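Alpha-14 giardin (PDB 3CHJ) binds calcium ions and probably, in a calcium-dependent way, phospholipid as an annexin, and may link the lipid bilayer to the underlying axoneme as a calcium-regulated structural element. Local coordinates at residues A[139-142]-A[146-149]; A[187-192]-A[223-228]; A[220-223]-A[229-232]. All coordinates share one frame; numbering follows the deposited sequence.

Interaction 1 of 3, residues A[139-142]-A[146-149]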
ATOM      1  N   CYS A 139       9.331 -14.581   7.447  1.00 14.54           N
ATOM      2  CA  CYS A 139       9.438 -13.487   8.419  1.00 14.00           C
ATOM      3  C   CYS A 139       9.622 -13.952   9.862  1.00 14.37           C
ATOM      4  O   CYS A 139      10.015 -13.166  10.728  1.00 14.68           O
ATOM      5  CB  CYS A 139       8.202 -12.607   8.362  1.00 13.26           C
ATOM      6  SG  CYS A 139       8.006 -11.777   6.792  1.00 13.88           S
ATOM      7  N   GLY A 140       9.277 -15.205  10.134  1.00 13.56           N
ATOM      8  CA  GLY A 140       9.213 -15.698  11.495  1.00 14.29           C
ATOM      9  C   GLY A 140       8.028 -15.120  12.240  1.00 15.01           C
ATOM     10  O   GLY A 140       7.115 -14.547  11.622  1.00 14.84           O
ATOM     11  N   ASP A 141       8.035 -15.281  13.557  1.00 16.55           N
ATOM     12  CA  ASP A 141       6.952 -14.738  14.370  1.00 18.40           C
ATOM     13  C   ASP A 141       7.501 -14.155  15.670  1.00 19.23           C
ATOM     14  O   ASP A 141       6.805 -14.146  16.683  1.00 20.50           O
ATOM     15  CB  ASP A 141       5.893 -15.827  14.595  1.00 19.56           C
ATOM     16  CG  ASP A 141       4.585 -15.280  15.153  1.00 21.28           C
ATOM     17  OD1 ASP A 141       3.879 -14.507  14.460  1.00 21.93           O
ATOM     18  OD2 ASP A 141       4.242 -15.674  16.288  1.00 23.18           O
ATOM     19  N   LYS A 142       8.738 -13.660  15.623  1.00 18.63           N
ATOM     20  CA  LYS A 142       9.423 -13.087  16.795  1.00 19.32           C
ATOM     21  C   LYS A 142       9.175 -11.569  16.876  1.00 17.47           C
ATOM     22  O   LYS A 142       8.769 -11.044  17.925  1.00 18.50           O
ATOM     23  CB  LYS A 142      10.925 -13.386  16.736  1.00 19.58           C
ATOM     24  CG  LYS A 142      11.776 -12.675  17.786  1.00 22.13           C
ATOM     25  CD  LYS A 142      13.231 -13.126  17.664  1.00 23.74           C
ATOM     26  CE  LYS A 142      14.141 -12.356  18.616  1.00 31.10           C
ATOM     27  NZ  LYS A 142      14.242 -13.049  19.926  1.00 35.05           N
ATOM     28  N   ALA A 146       6.173  -8.777  12.508  1.00  9.87           N
ATOM     29  CA  ALA A 146       5.940 -10.115  11.954  1.00 10.07           C
ATOM     30  C   ALA A 146       4.715 -10.733  12.588  1.00 10.07           C
ATOM     31  O   ALA A 146       3.879 -11.275  11.871  1.00 10.17           O
ATOM     32  CB  ALA A 146       7.213 -11.019  12.138  1.00 10.67           C
ATOM     33  N   LYS A 147       4.575 -10.609  13.911  1.00  9.64           N
ATOM     34  CA  LYS A 147       3.366 -11.114  14.573  1.00 10.56           C
ATOM     35  C   LYS A 147       2.138 -10.406  13.978  1.00 10.47           C
ATOM     36  O   LYS A 147       1.092 -11.023  13.756  1.00 11.29           O
ATOM     37  CB  LYS A 147       3.410 -10.871  16.080  1.00 11.12           C
ATOM     38  CG  LYS A 147       4.498 -11.644  16.790  1.00 12.07           C
ATOM     39  CD  LYS A 147       4.454 -11.386  18.296  1.00 13.90           C
ATOM     40  CE  LYS A 147       5.565 -12.106  19.031  1.00 15.66           C
ATOM     41  NZ  LYS A 147       5.396 -13.584  18.998  1.00 20.87           N
ATOM     42  N   LEU A 148       2.277  -9.103  13.718  1.00 10.14           N
ATOM     43  CA  LEU A 148       1.164  -8.312  13.218  1.00 10.12           C
ATOM     44  C   LEU A 148       0.771  -8.769  11.811  1.00 10.18           C
ATOM     45  O   LEU A 148      -0.413  -9.042  11.566  1.00 10.65           O
ATOM     46  CB  LEU A 148       1.489  -6.808  13.254  1.00 10.01           C
ATOM     47  CG  LEU A 148       0.401  -5.901  12.689  1.00 10.93           C
ATOM     48  CD1 LEU A 148      -0.893  -6.029  13.503  1.00 13.95           C
ATOM     49  CD2 LEU A 148       0.895  -4.491  12.679  1.00 12.26           C
ATOM     50  N   ILE A 149       1.726  -8.828  10.873  1.00 10.45           N
ATOM     51  CA  ILE A 149       1.353  -9.239   9.509  1.00 10.07           C
ATOM     52  C   ILE A 149       0.910 -10.713   9.440  1.00 10.51           C
ATOM     53  O   ILE A 149       0.055 -11.038   8.631  1.00 10.94           O
ATOM     54  CB  ILE A 149       2.396  -8.906   8.427  1.00 10.54           C
ATOM     55  CG1 ILE A 149       3.672  -9.752   8.607  1.00  9.65           C
ATOM     56  CG2 ILE A 149       2.663  -7.405   8.417  1.00 11.64           C
ATOM     57  CD1 ILE A 149       4.684  -9.579   7.438  1.00  9.76           C
TER
HETATM   58  O   HOH W   1       0.803 -13.397  14.988  1.00 21.20           O
HETATM   59  O   HOH W   2       2.689 -14.282  19.082  1.00 43.98           O

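Interaction 2 of 3, residues A[187-192]-A[223-228]. With CA (calcium ion), chain B.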
ATOM      1  N   SER A 187      -0.128  -9.608  23.261  1.00 16.26           N
ATOM      2  CA  SER A 187      -1.498  -9.909  22.891  1.00 16.75           C
ATOM      3  C   SER A 187      -2.380  -8.674  22.702  1.00 15.71           C
ATOM      4  O   SER A 187      -3.202  -8.644  21.799  1.00 15.59           O
ATOM      5  CB  SER A 187      -2.123 -10.894  23.894  1.00 18.35           C
ATOM      6  OG  SER A 187      -2.241 -10.306  25.169  1.00 23.37           O
ATOM      7  N   THR A 188      -2.220  -7.661  23.552  1.00 14.51           N
ATOM      8  CA  THR A 188      -3.002  -6.423  23.426  1.00 14.72           C
ATOM      9  C   THR A 188      -2.745  -5.735  22.080  1.00 13.61           C
ATOM     10  O   THR A 188      -3.674  -5.348  21.352  1.00 14.40           O
ATOM     11  CB  THR A 188      -2.632  -5.460  24.562  1.00 14.71           C
ATOM     12  OG1 THR A 188      -2.886  -6.114  25.822  1.00 16.40           O
ATOM     13  CG2 THR A 188      -3.404  -4.161  24.476  1.00 15.53           C
ATOM     14  N   TRP A 189      -1.469  -5.578  21.762  1.00 13.32           N
ATOM     15  CA  TRP A 189      -1.118  -4.877  20.535  1.00 13.10           C
ATOM     16  C   TRP A 189      -1.613  -5.616  19.299  1.00 12.77           C
ATOM     17  O   TRP A 189      -2.111  -5.004  18.350  1.00 11.91           O
ATOM     18  CB  TRP A 189       0.385  -4.700  20.441  1.00 12.78           C
ATOM     19  CG  TRP A 189       0.968  -3.617  21.329  1.00 14.23           C
ATOM     20  CD1 TRP A 189       1.817  -3.795  22.383  1.00 13.77           C
ATOM     21  CD2 TRP A 189       0.777  -2.199  21.201  1.00 13.66           C
ATOM     22  NE1 TRP A 189       2.185  -2.577  22.914  1.00 13.84           N
ATOM     23  CE2 TRP A 189       1.527  -1.583  22.234  1.00 13.72           C
ATOM     24  CE3 TRP A 189       0.025  -1.392  20.331  1.00 14.56           C
ATOM     25  CZ2 TRP A 189       1.571  -0.185  22.397  1.00 13.97           C
ATOM     26  CZ3 TRP A 189       0.050  -0.003  20.495  1.00 13.65           C
ATOM     27  CH2 TRP A 189       0.817   0.587  21.532  1.00 14.12           C
ATOM     28  N   ILE A 190      -1.448  -6.933  19.298  1.00 12.33           N
ATOM     29  CA  ILE A 190      -1.857  -7.723  18.137  1.00 12.82           C
ATOM     30  C   ILE A 190      -3.376  -7.782  17.996  1.00 13.37           C
ATOM     31  O   ILE A 190      -3.908  -7.608  16.917  1.00 13.42           O
ATOM     32  CB  ILE A 190      -1.222  -9.140  18.149  1.00 12.29           C
ATOM     33  CG1 ILE A 190       0.309  -9.041  18.204  1.00 13.11           C
ATOM     34  CG2 ILE A 190      -1.684  -9.960  16.939  1.00 12.49           C
ATOM     35  CD1 ILE A 190       0.958  -8.283  17.029  1.00 15.58           C
ATOM     36  N   ARG A 191      -4.075  -7.993  19.109  1.00 13.46           N
ATOM     37  CA  ARG A 191      -5.521  -8.058  19.057  1.00 13.98           C
ATOM     38  C   ARG A 191      -6.108  -6.764  18.470  1.00 13.01           C
ATOM     39  O   ARG A 191      -6.941  -6.797  17.568  1.00 13.10           O
ATOM     40  CB  ARG A 191      -6.096  -8.358  20.449  1.00 14.77           C
ATOM     41  CG  ARG A 191      -7.611  -8.401  20.452  1.00 17.17           C
ATOM     42  CD  ARG A 191      -8.215  -8.847  21.792  1.00 16.28           C
ATOM     43  NE  ARG A 191      -7.917  -7.939  22.897  1.00 18.21           N
ATOM     44  CZ  ARG A 191      -6.958  -8.130  23.795  1.00 18.48           C
ATOM     45  NH1 ARG A 191      -6.199  -9.209  23.734  1.00 20.14           N
ATOM     46  NH2 ARG A 191      -6.768  -7.245  24.762  1.00 19.87           N
ATOM     47  N   ILE A 192      -5.641  -5.619  18.971  1.00 12.16           N
ATOM     48  CA  ILE A 192      -6.202  -4.360  18.510  1.00 12.05           C
ATOM     49  C   ILE A 192      -5.833  -4.112  17.048  1.00 12.03           C
ATOM     50  O   ILE A 192      -6.701  -3.876  16.195  1.00 12.70           O
ATOM     51  CB  ILE A 192      -5.733  -3.194  19.383  1.00 11.54           C
ATOM     52  CG1 ILE A 192      -6.289  -3.358  20.820  1.00 13.23           C
ATOM     53  CG2 ILE A 192      -6.205  -1.879  18.780  1.00 12.23           C
ATOM     54  CD1 ILE A 192      -5.622  -2.438  21.842  1.00 15.62           C
ATOM     55  N   ASP A 223       6.080   5.860  20.963  1.00 15.26           N
ATOM     56  CA  ASP A 223       6.786   5.617  22.225  1.00 16.12           C
ATOM     57  C   ASP A 223       7.218   4.158  22.321  1.00 15.76           C
ATOM     58  O   ASP A 223       8.348   3.856  22.707  1.00 16.89           O
ATOM     59  CB  ASP A 223       5.908   5.941  23.439  1.00 16.37           C
ATOM     60  CG  ASP A 223       5.646   7.422  23.607  1.00 19.80           C
ATOM     61  OD1 ASP A 223       6.300   8.245  22.936  1.00 22.58           O
ATOM     62  OD2 ASP A 223       4.768   7.759  24.425  1.00 22.61           O
ATOM     63  N   GLU A 224       6.310   3.265  21.939  1.00 15.03           N
ATOM     64  CA  GLU A 224       6.454   1.826  22.226  1.00 14.81           C
ATOM     65  C   GLU A 224       7.415   1.088  21.308  1.00 14.50           C
ATOM     66  O   GLU A 224       8.107   0.151  21.740  1.00 14.96           O
ATOM     67  CB  GLU A 224       5.080   1.136  22.188  1.00 15.33           C
ATOM     68  CG  GLU A 224       5.099  -0.374  22.523  1.00 16.15           C
ATOM     69  CD  GLU A 224       5.199  -0.683  24.022  1.00 18.52           C
ATOM     70  OE1 GLU A 224       5.923   0.024  24.761  1.00 20.54           O
ATOM     71  OE2 GLU A 224       4.562  -1.652  24.471  1.00 17.69           O
ATOM     72  N   PHE A 225       7.423   1.482  20.044  1.00 13.09           N
ATOM     73  CA  PHE A 225       8.093   0.698  19.018  1.00 12.70           C
ATOM     74  C   PHE A 225       9.207   1.469  18.358  1.00 12.51           C
ATOM     75  O   PHE A 225       9.240   2.691  18.410  1.00 13.18           O
ATOM     76  CB  PHE A 225       7.084   0.299  17.947  1.00 12.21           C
ATOM     77  CG  PHE A 225       5.975  -0.601  18.445  1.00 10.97           C
ATOM     78  CD1 PHE A 225       6.239  -1.937  18.730  1.00 12.00           C
ATOM     79  CD2 PHE A 225       4.678  -0.120  18.623  1.00  9.98           C
ATOM     80  CE1 PHE A 225       5.207  -2.804  19.181  1.00 12.75           C
ATOM     81  CE2 PHE A 225       3.643  -0.971  19.075  1.00 12.21           C
ATOM     82  CZ  PHE A 225       3.924  -2.320  19.361  1.00 11.91           C
ATOM     83  N   GLN A 226      10.112   0.725  17.731  1.00 12.19           N
ATOM     84  CA  GLN A 226      11.162   1.298  16.904  1.00 13.02           C
ATOM     85  C   GLN A 226      11.330   0.500  15.614  1.00 12.09           C
ATOM     86  O   GLN A 226      10.762  -0.584  15.464  1.00 12.46           O
ATOM     87  CB  GLN A 226      12.495   1.381  17.670  1.00 13.57           C
ATOM     88  CG  GLN A 226      13.142   0.022  17.885  1.00 14.94           C
ATOM     89  CD  GLN A 226      14.436   0.162  18.646  1.00 16.91           C
ATOM     90  OE1 GLN A 226      14.424   0.464  19.844  1.00 19.07           O
ATOM     91  NE2 GLN A 226      15.559  -0.012  17.951  1.00 19.45           N
ATOM     92  N   GLY A 227      12.110   1.026  14.674  1.00 11.53           N
ATOM     93  CA  GLY A 227      12.409   0.287  13.459  1.00 12.05           C
ATOM     94  C   GLY A 227      11.160  -0.091  12.678  1.00 11.51           C
ATOM     95  O   GLY A 227      10.181   0.676  12.651  1.00 11.15           O
ATOM     96  N   LEU A 228      11.194  -1.273  12.085  1.00 11.01           N
ATOM     97  CA  LEU A 228      10.070  -1.730  11.245  1.00 10.99           C
ATOM     98  C   LEU A 228       8.840  -1.961  12.099  1.00 10.48           C
ATOM     99  O   LEU A 228       7.727  -1.761  11.608  1.00 10.38           O
ATOM    100  CB  LEU A 228      10.427  -2.984  10.440  1.00 11.36           C
ATOM    101  CG  LEU A 228       9.407  -3.477   9.401  1.00 11.48           C
ATOM    102  CD1 LEU A 228       9.015  -2.365   8.425  1.00 13.54           C
ATOM    103  CD2 LEU A 228       9.972  -4.678   8.626  1.00 11.79           C
TER
HETATM  104 CA    CA B 338       5.158  -1.169  26.816  1.00 19.50          CA

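Interaction 3 of 3, residues A[220-223]-A[229-232]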
ATOM      1  N   GLY A 220       1.532   7.090  21.187  1.00 13.16           N
ATOM      2  CA  GLY A 220       1.838   5.940  22.032  1.00 13.12           C
ATOM      3  C   GLY A 220       2.532   4.828  21.255  1.00 13.33           C
ATOM      4  O   GLY A 220       3.432   4.178  21.762  1.00 12.87           O
ATOM      5  N   VAL A 221       2.125   4.636  20.004  1.00 12.46           N
ATOM      6  CA  VAL A 221       2.802   3.677  19.116  1.00 13.62           C
ATOM      7  C   VAL A 221       4.255   4.075  18.936  1.00 13.91           C
ATOM      8  O   VAL A 221       5.163   3.234  19.016  1.00 13.96           O
ATOM      9  CB  VAL A 221       2.090   3.574  17.744  1.00 13.88           C
ATOM     10  CG1 VAL A 221       3.004   2.897  16.712  1.00 13.84           C
ATOM     11  CG2 VAL A 221       0.775   2.806  17.895  1.00 14.51           C
ATOM     12  N   GLU A 222       4.480   5.385  18.728  1.00 13.79           N
ATOM     13  CA  GLU A 222       5.821   5.898  18.530  1.00 15.74           C
ATOM     14  C   GLU A 222       6.663   5.658  19.781  1.00 15.19           C
ATOM     15  O   GLU A 222       7.807   5.256  19.668  1.00 16.22           O
ATOM     16  CB  GLU A 222       5.784   7.391  18.167  1.00 16.82           C
ATOM     17  CG  GLU A 222       5.167   7.668  16.794  1.00 22.07           C
ATOM     18  CD  GLU A 222       4.349   8.966  16.678  1.00 28.03           C
ATOM     19  OE1 GLU A 222       4.713  10.010  17.293  1.00 28.88           O
ATOM     20  OE2 GLU A 222       3.322   8.937  15.940  1.00 29.47           O
ATOM     21  N   ASP A 223       6.080   5.860  20.963  1.00 15.26           N
ATOM     22  CA  ASP A 223       6.786   5.617  22.225  1.00 16.12           C
ATOM     23  C   ASP A 223       7.218   4.158  22.321  1.00 15.76           C
ATOM     24  O   ASP A 223       8.348   3.856  22.707  1.00 16.89           O
ATOM     25  CB  ASP A 223       5.908   5.941  23.439  1.00 16.37           C
ATOM     26  CG  ASP A 223       5.646   7.422  23.607  1.00 19.80           C
ATOM     27  OD1 ASP A 223       6.300   8.245  22.936  1.00 22.58           O
ATOM     28  OD2 ASP A 223       4.768   7.759  24.425  1.00 22.61           O
ATOM     29  N   ASP A 229       8.999  -2.355  13.366  1.00 10.65           N
ATOM     30  CA  ASP A 229       7.825  -2.417  14.255  1.00 10.22           C
ATOM     31  C   ASP A 229       7.090  -1.091  14.245  1.00 10.01           C
ATOM     32  O   ASP A 229       5.845  -1.051  14.171  1.00 10.05           O
ATOM     33  CB  ASP A 229       8.211  -2.639  15.727  1.00 10.33           C
ATOM     34  CG  ASP A 229       8.637  -4.051  16.047  1.00 12.87           C
ATOM     35  OD1 ASP A 229       8.510  -4.960  15.204  1.00 12.58           O
ATOM     36  OD2 ASP A 229       9.070  -4.243  17.199  1.00 14.50           O
ATOM     37  N   GLU A 230       7.833   0.005  14.416  1.00  9.84           N
ATOM     38  CA  GLU A 230       7.215   1.326  14.472  1.00 10.63           C
ATOM     39  C   GLU A 230       6.521   1.708  13.171  1.00 10.12           C
ATOM     40  O   GLU A 230       5.398   2.198  13.194  1.00 10.84           O
ATOM     41  CB  GLU A 230       8.257   2.373  14.853  1.00 11.24           C
ATOM     42  CG  GLU A 230       7.676   3.740  15.059  1.00 13.56           C
ATOM     43  CD  GLU A 230       8.712   4.776  15.407  1.00 19.84           C
ATOM     44  OE1 GLU A 230       9.920   4.433  15.450  1.00 20.63           O
ATOM     45  OE2 GLU A 230       8.319   5.946  15.618  1.00 22.17           O
ATOM     46  N   TYR A 231       7.163   1.447  12.043  1.00  9.33           N
ATOM     47  CA  TYR A 231       6.550   1.729  10.751  1.00  9.84           C
ATOM     48  C   TYR A 231       5.255   0.910  10.606  1.00  9.62           C
ATOM     49  O   TYR A 231       4.204   1.451  10.211  1.00 10.39           O
ATOM     50  CB  TYR A 231       7.539   1.383   9.630  1.00 11.05           C
ATOM     51  CG  TYR A 231       6.912   1.556   8.281  1.00 10.54           C
ATOM     52  CD1 TYR A 231       6.813   2.817   7.688  1.00 11.00           C
ATOM     53  CD2 TYR A 231       6.420   0.460   7.595  1.00  9.09           C
ATOM     54  CE1 TYR A 231       6.201   2.968   6.427  1.00 14.03           C
ATOM     55  CE2 TYR A 231       5.801   0.601   6.337  1.00 11.31           C
ATOM     56  CZ  TYR A 231       5.716   1.869   5.762  1.00 12.03           C
ATOM     57  OH  TYR A 231       5.120   2.024   4.520  1.00 13.86           O
ATOM     58  N   ALA A 232       5.332  -0.379  10.930  1.00  9.86           N
ATOM     59  CA  ALA A 232       4.196  -1.292  10.756  1.00  9.22           C
ATOM     60  C   ALA A 232       3.002  -0.860  11.602  1.00  9.94           C
ATOM     61  O   ALA A 232       1.890  -0.791  11.087  1.00 10.20           O
ATOM     62  CB  ALA A 232       4.590  -2.704  11.079  1.00 10.19           C
TER

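Interaction 1 of 3, residues A[139-142]-A[146-149]
K147 reaches D141 with a chain that leaves the helix beside its own backbone N (chi1 -66°), runs extended as far as CE and bends only at chi4, while the carboxylate of D141 is swung anti to its backbone N (chi1 -167°), and the two side chains cross at about a right angle. The bend delivers NZ to the backbone: K147 NZ donates a 2.8 Å hydrogen bond to D141 O, approaching almost end-on, with a C=O...N angle of 168°. To the carboxylate the ammonium makes a looser tie, a long salt bridge of 3.6 Å from K147 NZ to D141 OD2. D141 OD1 lies instead over the start of the lysine, 3.4 Å from K147 CA, and its stronger polar partner is the amide of N150, which also bonds G140 O. Two waters extend the link; one donates to K147 O and, weakly, to D141 OD1, the other accepts from K147 NZ and donates weakly to D141 OD2.

Away from this polar edge the contact turns apolar. C139 CB lies 4.2 Å from A146 CB, and C139 SG meets I149 CD1 at 4.0 Å, next to L104 of helix 101-108. The A146 methyl also packs on a carbonyl, with A146 CB 3.6 Å from G140 O. G140, with positive phi, is the first residue to leave helical geometry after helix 131-139. A tight corner between consecutive helices, in which a side chain of the second helix binds a carbonyl of the connecting loop, is thus built into the all-helical annexin fold.

Interaction 2 of 3, residues A[187-192]-A[223-228]
The indole of W189 has the ring of F225 over one face and the carboxylate of E224 at its edge. F225 comes edge-on, an edge-to-face (T-shaped) pair in which its rim points at the indole: the five-membered ring of W189 and the ring of F225 have centroids 4.8 Å apart and planes inclined at 66°. The closest approach is W189 CD2 to F225 CZ, 3.6 Å, with F225 CE2 also above the indole. The phenyl ring in turn carries the methylene of its neighbour on one face, E224 CG standing 3.7 Å above its plane and over its centre. That same CG lies 3.5 Å from W189 CZ2; the aliphatic part of the glutamate covers the phenyl face and borders the rim of the indole.

At the indole edge, W189 NE1 donates a hydrogen bond of 3.0 Å to E224 OE2. The bond is moderately bent, with an N-H...O angle of 152°, and it meets the anti side of the oxygen from somewhat out of the carboxylate plane. This leaves the carboxylate able to chelate: OE1 and OE2 of E224 each bind the calcium ion at 2.5 Å. E224 sets CG anti to its backbone N and then bends at chi2 (79°), turning the head group back across the indole edge toward the metal. W189 is a second-shell residue that probably helps to fix the rotation of the carboxylate, and its N-H probably draws some charge from OE2.

Around these three residues, F225 stacks on F233, and W189 packs against I176. The site combines carbonyls of A175, near the end of helix 162-177, and of T178 and G180 in the following loop with the E185 carboxylate and the sequence-distant, bidentate E224, consistent with an annexin type II calcium site.

Interaction 3 of 3, residues A[220-223]-A[229-232]
E230 meets E222 through a carboxylate oxygen set against aliphatic carbon: E230 OE2 lies 3.8 Å from E222 CG and 3.9 Å from E222 CB. The second point of contact is weaker, V221 CG1 resting 4.3 Å from the backbone E230 O. Contact across these short segments is thus van der Waals in kind.

How two glutamates can share this surface follows from their different shapes. E230 places CG anti to its backbone N (chi1 -175°) and stays extended to the carboxylate, which carries its end across to the other helix. E222 instead bends at chi2, and its head group leads away, leaving its CB and CG to receive the neighbouring oxygen. The two charged ends remain apart, with E222 OE1 5.7 Å from E230 OE2 and the carboxylate planes 28° from each other.

A further shell supplies the compensating charges. R218 forms a salt bridge with E222 OE2 and K234 one with E230 OE2; each cation would probably ease the proximity of the like-charged acids. K234 also touches V221 and E222, so its chain contributes to the packing as well.

Farther inward, V221 rests on F233 of helix 227-241 and on W189 and F193 of helix 186-195. The pair therefore joins helices 217-224 and 227-241 where the chain enters and leaves their connecting turn, with helix 186-195 lying against V221.

Overall arrangement
The three contacts illustrate how chemistry follows local burial within one helical assembly. Interaction 2 is wholly buried and combines aromatic packing with a metal ligand, whereas interactions 1 and 3 are partly buried and involve partly exposed charged residues. Interaction 1 bridges its loop with a lysine and water; interaction 3 relies on packing, with its charges paired outside the segments. Interactions 2 and 3 use the same helices, 217-224 and 227-241, share D223 and have centres about 6 Å apart, W189 resting on V221. Interaction 1, its centre about 12 Å from that of interaction 2, meets it through I190, which packs on K147 and L148, and meets interaction 3 through L148 beside A232.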